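Local coordinates for uncharacterized protein (Leptospirillum rubarum, PDB 3O2I) that is of unknown function and belongs to an uncharacterised family, but pairs with a second copy of itself through a shared beta sheet, at residues L32-I43 with W72-L83. Sequence-based numbering, arbitrary orientation.
Sequences LVSRDRTHPVRI and WHLQILEVSKYL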
loop_
_atom_site.group_PDB
_atom_site.type_symbol
_atom_site.label_atom_id
_atom_site.label_comp_id
_atom_site.label_asym_id
_atom_site.label_seq_id
_atom_site.Cartn_x
_atom_site.Cartn_y
_atom_site.Cartn_z
ATOM N N LEU B 32 1.902 2.095 -8.778
ATOM C CA LEU B 32 2.743 2.010 -9.971
ATOM C C LEU B 32 4.190 1.877 -9.533
ATOM O O LEU B 32 4.685 2.670 -8.721
ATOM C CB LEU B 32 2.585 3.269 -10.826
ATOM C CG LEU B 32 1.205 3.566 -11.416
ATOM C CD1 LEU B 32 1.127 4.997 -11.915
ATOM C CD2 LEU B 32 0.861 2.601 -12.530
ATOM N N VAL B 33 4.873 0.876 -10.069
ATOM C CA VAL B 33 6.238 0.589 -9.653
ATOM C C VAL B 33 7.238 0.723 -10.814
ATOM O O VAL B 33 7.023 0.185 -11.900
ATOM C CB VAL B 33 6.337 -0.826 -9.068
ATOM C CG1 VAL B 33 7.773 -1.150 -8.700
ATOM C CG2 VAL B 33 5.399 -0.979 -7.836
ATOM N N SER B 34 8.325 1.445 -10.568
ATOM C CA SER B 34 9.466 1.465 -11.477
ATOM C C SER B 34 10.574 0.646 -10.840
ATOM O O SER B 34 11.226 1.090 -9.897
ATOM C CB SER B 34 9.938 2.900 -11.740
ATOM O OG SER B 34 11.151 2.932 -12.481
ATOM N N ARG B 35 10.772 -0.561 -11.349
ATOM C CA ARG B 35 11.747 -1.483 -10.789
ATOM C C ARG B 35 13.181 -1.077 -11.122
ATOM O O ARG B 35 13.480 -0.691 -12.251
ATOM C CB ARG B 35 11.476 -2.896 -11.299
ATOM C CG ARG B 35 10.127 -3.439 -10.885
ATOM C CD ARG B 35 9.864 -4.788 -11.519
ATOM N NE ARG B 35 8.454 -5.136 -11.418
ATOM C CZ ARG B 35 7.758 -5.724 -12.382
ATOM N NH1 ARG B 35 8.347 -6.024 -13.537
ATOM N NH2 ARG B 35 6.470 -6.004 -12.192
ATOM N N ASP B 36 14.058 -1.179 -10.128
ATOM C CA ASP B 36 15.456 -0.794 -10.276
ATOM C C ASP B 36 16.272 -1.408 -9.147
ATOM O O ASP B 36 15.742 -1.702 -8.076
ATOM C CB ASP B 36 15.596 0.730 -10.254
ATOM C CG ASP B 36 16.972 1.200 -10.697
ATOM O OD1 ASP B 36 17.126 1.530 -11.891
ATOM O OD2 ASP B 36 17.895 1.241 -9.855
ATOM N N ARG B 37 17.564 -1.594 -9.385
ATOM C CA ARG B 37 18.435 -2.239 -8.408
ATOM C C ARG B 37 18.549 -1.447 -7.103
ATOM O O ARG B 37 18.408 -2.005 -6.014
ATOM C CB ARG B 37 19.824 -2.449 -9.010
ATOM C CG ARG B 37 19.804 -3.064 -10.399
ATOM C CD ARG B 37 21.181 -3.005 -11.042
ATOM N NE ARG B 37 21.255 -3.806 -12.261
ATOM C CZ ARG B 37 22.388 -4.062 -12.910
ATOM N NH1 ARG B 37 23.536 -3.578 -12.454
ATOM N NH2 ARG B 37 22.373 -4.803 -14.012
ATOM N N THR B 38 18.800 -0.147 -7.219
ATOM C CA THR B 38 19.059 0.688 -6.049
ATOM C C THR B 38 18.078 1.855 -5.909
ATOM O O THR B 38 17.877 2.373 -4.809
ATOM C CB THR B 38 20.495 1.249 -6.079
ATOM O OG1 THR B 38 20.640 2.134 -7.197
ATOM C CG2 THR B 38 21.510 0.117 -6.198
ATOM N N HIS B 39 17.473 2.264 -7.021
ATOM C CA HIS B 39 16.552 3.400 -7.017
ATOM C C HIS B 39 15.171 3.066 -7.589
ATOM O O HIS B 39 14.805 3.555 -8.658
ATOM C CB HIS B 39 17.161 4.582 -7.776
ATOM C CG HIS B 39 18.308 5.232 -7.063
ATOM N ND1 HIS B 39 19.210 6.059 -7.700
ATOM C CD2 HIS B 39 18.700 5.175 -5.768
ATOM C CE1 HIS B 39 20.104 6.486 -6.827
ATOM N NE2 HIS B 39 19.819 5.962 -5.647
ATOM N N PRO B 40 14.401 2.227 -6.878
ATOM C CA PRO B 40 13.041 1.905 -7.322
ATOM C C PRO B 40 12.097 3.065 -7.044
ATOM O O PRO B 40 12.333 3.838 -6.122
ATOM C CB PRO B 40 12.652 0.704 -6.446
ATOM C CG PRO B 40 13.924 0.230 -5.814
ATOM C CD PRO B 40 14.791 1.442 -5.698
ATOM N N VAL B 41 11.042 3.185 -7.838
ATOM C CA VAL B 41 10.041 4.214 -7.605
ATOM C C VAL B 41 8.691 3.572 -7.309
ATOM O O VAL B 41 8.205 2.747 -8.083
ATOM C CB VAL B 41 9.900 5.150 -8.816
ATOM C CG1 VAL B 41 8.893 6.248 -8.520
ATOM C CG2 VAL B 41 11.247 5.739 -9.179
ATOM N N ARG B 42 8.094 3.939 -6.182
ATOM C CA ARG B 42 6.760 3.469 -5.854
ATOM C C ARG B 42 5.785 4.638 -5.731
ATOM O O ARG B 42 5.992 5.558 -4.941
ATOM C CB ARG B 42 6.771 2.614 -4.578
ATOM C CG ARG B 42 7.249 1.188 -4.819
ATOM C CD ARG B 42 7.448 0.385 -3.536
ATOM N NE ARG B 42 8.086 -0.888 -3.847
ATOM C CZ ARG B 42 7.431 -2.007 -4.158
ATOM N NH1 ARG B 42 8.110 -3.114 -4.445
ATOM N NH2 ARG B 42 6.100 -2.029 -4.176
ATOM N N ILE B 43 4.733 4.599 -6.541
ATOM C CA ILE B 43 3.699 5.620 -6.512
ATOM C C ILE B 43 2.414 4.959 -6.072
ATOM O O ILE B 43 1.985 3.964 -6.658
ATOM C CB ILE B 43 3.442 6.233 -7.898
ATOM C CG1 ILE B 43 4.751 6.625 -8.578
ATOM C CG2 ILE B 43 2.502 7.430 -7.780
ATOM C CD1 ILE B 43 5.186 8.041 -8.287
ATOM N N TRP B 72 10.731 4.119 -18.483
ATOM C CA TRP B 72 9.720 3.978 -17.437
ATOM C C TRP B 72 10.053 4.805 -16.183
ATOM O O TRP B 72 9.200 5.530 -15.678
ATOM C CB TRP B 72 9.451 2.490 -17.132
ATOM C CG TRP B 72 8.324 2.234 -16.134
ATOM C CD1 TRP B 72 8.434 1.618 -14.917
ATOM C CD2 TRP B 72 6.938 2.595 -16.276
ATOM N NE1 TRP B 72 7.206 1.576 -14.294
ATOM C CE2 TRP B 72 6.273 2.169 -15.107
ATOM C CE3 TRP B 72 6.199 3.238 -17.275
ATOM C CZ2 TRP B 72 4.901 2.365 -14.913
ATOM C CZ3 TRP B 72 4.841 3.433 -17.081
ATOM C CH2 TRP B 72 4.205 3.002 -15.906
ATOM N N HIS B 73 11.293 4.731 -15.706
ATOM C CA HIS B 73 11.691 5.482 -14.515
ATOM C C HIS B 73 11.296 6.967 -14.567
ATOM O O HIS B 73 11.165 7.616 -13.525
ATOM C CB HIS B 73 13.186 5.302 -14.202
ATOM C CG HIS B 73 14.102 6.033 -15.135
ATOM N ND1 HIS B 73 14.640 7.268 -14.835
ATOM C CD2 HIS B 73 14.589 5.697 -16.353
ATOM C CE1 HIS B 73 15.413 7.661 -15.832
ATOM N NE2 HIS B 73 15.400 6.727 -16.765
ATOM N N LEU B 74 11.094 7.497 -15.771
ATOM C CA LEU B 74 10.604 8.866 -15.917
ATOM C C LEU B 74 9.138 8.886 -16.348
ATOM O O LEU B 74 8.353 9.733 -15.900
ATOM C CB LEU B 74 11.459 9.658 -16.913
ATOM C CG LEU B 74 12.940 9.857 -16.573
ATOM C CD1 LEU B 74 13.691 10.537 -17.719
ATOM C CD2 LEU B 74 13.100 10.642 -15.276
ATOM N N GLN B 75 8.770 7.950 -17.218
ATOM C CA GLN B 75 7.400 7.871 -17.716
ATOM C C GLN B 75 6.395 7.623 -16.591
ATOM O O GLN B 75 5.277 8.132 -16.632
ATOM C CB GLN B 75 7.279 6.774 -18.777
ATOM C CG GLN B 75 5.857 6.520 -19.253
ATOM C CD GLN B 75 5.431 7.466 -20.355
ATOM O OE1 GLN B 75 4.241 7.601 -20.651
ATOM N NE2 GLN B 75 6.405 8.117 -20.983
ATOM N N ILE B 76 6.792 6.842 -15.587
ATOM C CA ILE B 76 5.897 6.528 -14.475
ATOM C C ILE B 76 5.362 7.808 -13.858
ATOM O O ILE B 76 4.181 7.902 -13.542
ATOM C CB ILE B 76 6.569 5.657 -13.397
ATOM C CG1 ILE B 76 5.527 5.183 -12.377
ATOM C CG2 ILE B 76 7.705 6.410 -12.699
ATOM C CD1 ILE B 76 6.064 4.157 -11.380
ATOM N N LEU B 77 6.239 8.797 -13.719
ATOM C CA LEU B 77 5.868 10.107 -13.191
ATOM C C LEU B 77 4.758 10.750 -14.011
ATOM O O LEU B 77 3.870 11.414 -13.465
ATOM C CB LEU B 77 7.085 11.031 -13.163
ATOM C CG LEU B 77 8.244 10.584 -12.277
ATOM C CD1 LEU B 77 9.376 11.597 -12.336
ATOM C CD2 LEU B 77 7.768 10.375 -10.830
ATOM N N GLU B 78 4.813 10.545 -15.325
ATOM C CA GLU B 78 3.860 11.170 -16.239
ATOM C C GLU B 78 2.495 10.493 -16.176
ATOM O O GLU B 78 1.467 11.162 -16.108
ATOM C CB GLU B 78 4.412 11.179 -17.680
ATOM C CG GLU B 78 5.828 11.747 -17.787
ATOM C CD GLU B 78 6.147 12.317 -19.165
ATOM O OE1 GLU B 78 7.294 12.132 -19.641
ATOM O OE2 GLU B 78 5.254 12.948 -19.772
ATOM N N VAL B 79 2.491 9.164 -16.201
ATOM C CA VAL B 79 1.270 8.380 -16.038
ATOM C C VAL B 79 0.539 8.743 -14.731
ATOM O O VAL B 79 -0.684 8.944 -14.711
ATOM C CB VAL B 79 1.598 6.872 -16.048
ATOM C CG1 VAL B 79 0.370 6.047 -15.679
ATOM C CG2 VAL B 79 2.156 6.464 -17.411
ATOM N N SER B 80 1.294 8.822 -13.640
ATOM C CA SER B 80 0.739 9.251 -12.357
ATOM C C SER B 80 0.023 10.596 -12.492
ATOM O O SER B 80 -1.131 10.742 -12.074
ATOM C CB SER B 80 1.844 9.347 -11.304
ATOM O OG SER B 80 1.334 9.833 -10.067
ATOM N N LYS B 81 0.714 11.572 -13.083
ATOM C CA LYS B 81 0.167 12.919 -13.274
ATOM C C LYS B 81 -1.150 12.918 -14.043
ATOM O O LYS B 81 -2.028 13.738 -13.785
ATOM C CB LYS B 81 1.168 13.809 -14.010
ATOM C CG LYS B 81 2.287 14.361 -13.151
ATOM C CD LYS B 81 3.119 15.368 -13.940
ATOM C CE LYS B 81 2.283 16.573 -14.357
ATOM N NZ LYS B 81 3.052 17.536 -15.208
ATOM N N TYR B 82 -1.279 11.990 -14.982
ATOM C CA TYR B 82 -2.459 11.918 -15.834
ATOM C C TYR B 82 -3.645 11.287 -15.110
ATOM O O TYR B 82 -4.765 11.789 -15.195
ATOM C CB TYR B 82 -2.158 11.169 -17.141
ATOM C CG TYR B 82 -3.393 10.897 -17.966
ATOM C CD1 TYR B 82 -3.934 11.878 -18.793
ATOM C CD2 TYR B 82 -4.030 9.666 -17.908
ATOM C CE1 TYR B 82 -5.079 11.635 -19.542
ATOM C CE2 TYR B 82 -5.169 9.412 -18.647
ATOM C CZ TYR B 82 -5.693 10.399 -19.462
ATOM O OH TYR B 82 -6.832 10.137 -20.189
ATOM N N LEU B 83 -3.403 10.184 -14.406
ATOM C CA LEU B 83 -4.446 9.580 -13.584
ATOM C C LEU B 83 -5.004 10.581 -12.578
ATOM O O LEU B 83 -6.212 10.627 -12.342
ATOM C CB LEU B 83 -3.932 8.332 -12.854
ATOM C CG LEU B 83 -3.506 7.172 -13.760
ATOM C CD1 LEU B 83 -3.142 5.947 -12.932
ATOM C CD2 LEU B 83 -4.604 6.833 -14.747
#
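Helix 72-83 lies over the hairpin formed by strands 32-35 and 41-43, its axis 8.2 Å from the first strand and almost antiparallel to it (167°), and nearly parallel to the second. I76 fills the middle. Its CG1 branch, swung opposite the backbone N (chi1 -171°), lays CD1 over the backbone of L32-S34, nearest L32 O at 3.3 Å, with I43 CG1 also beside it at 4.0 Å. A beta-branched isoleucine suits this place, since its other branch, CG2, faces V41 CG1. Further along the helix, L32 CD1 meets V79 CG1 at 4.0 Å, and F56 of helix 53-63 also packs on L32. S80 is small, consistent with the close approach of I43, whose CG2 lies 3.5 Å from S80 OG. The arrangement is two-layer alpha+beta packing, helix 72-87 against one face of an antiparallel sheet, and residues 32-35 pair in parallel with a strand of the second subunit, carrying the sheet across the dimer interface. At this border W72 donates from NE1 to V33 O (2.8 Å, N-H...O 166°); the oxygen sits at the indole edge, nearly in the ring plane, whereas the nitrogen approaches from above the carbonyl plane. F100 of the second subunit meets the same indole edge-to-face. Beside it, compact S34 fits under the helix start, its OG 3.3 Å from H73 CA.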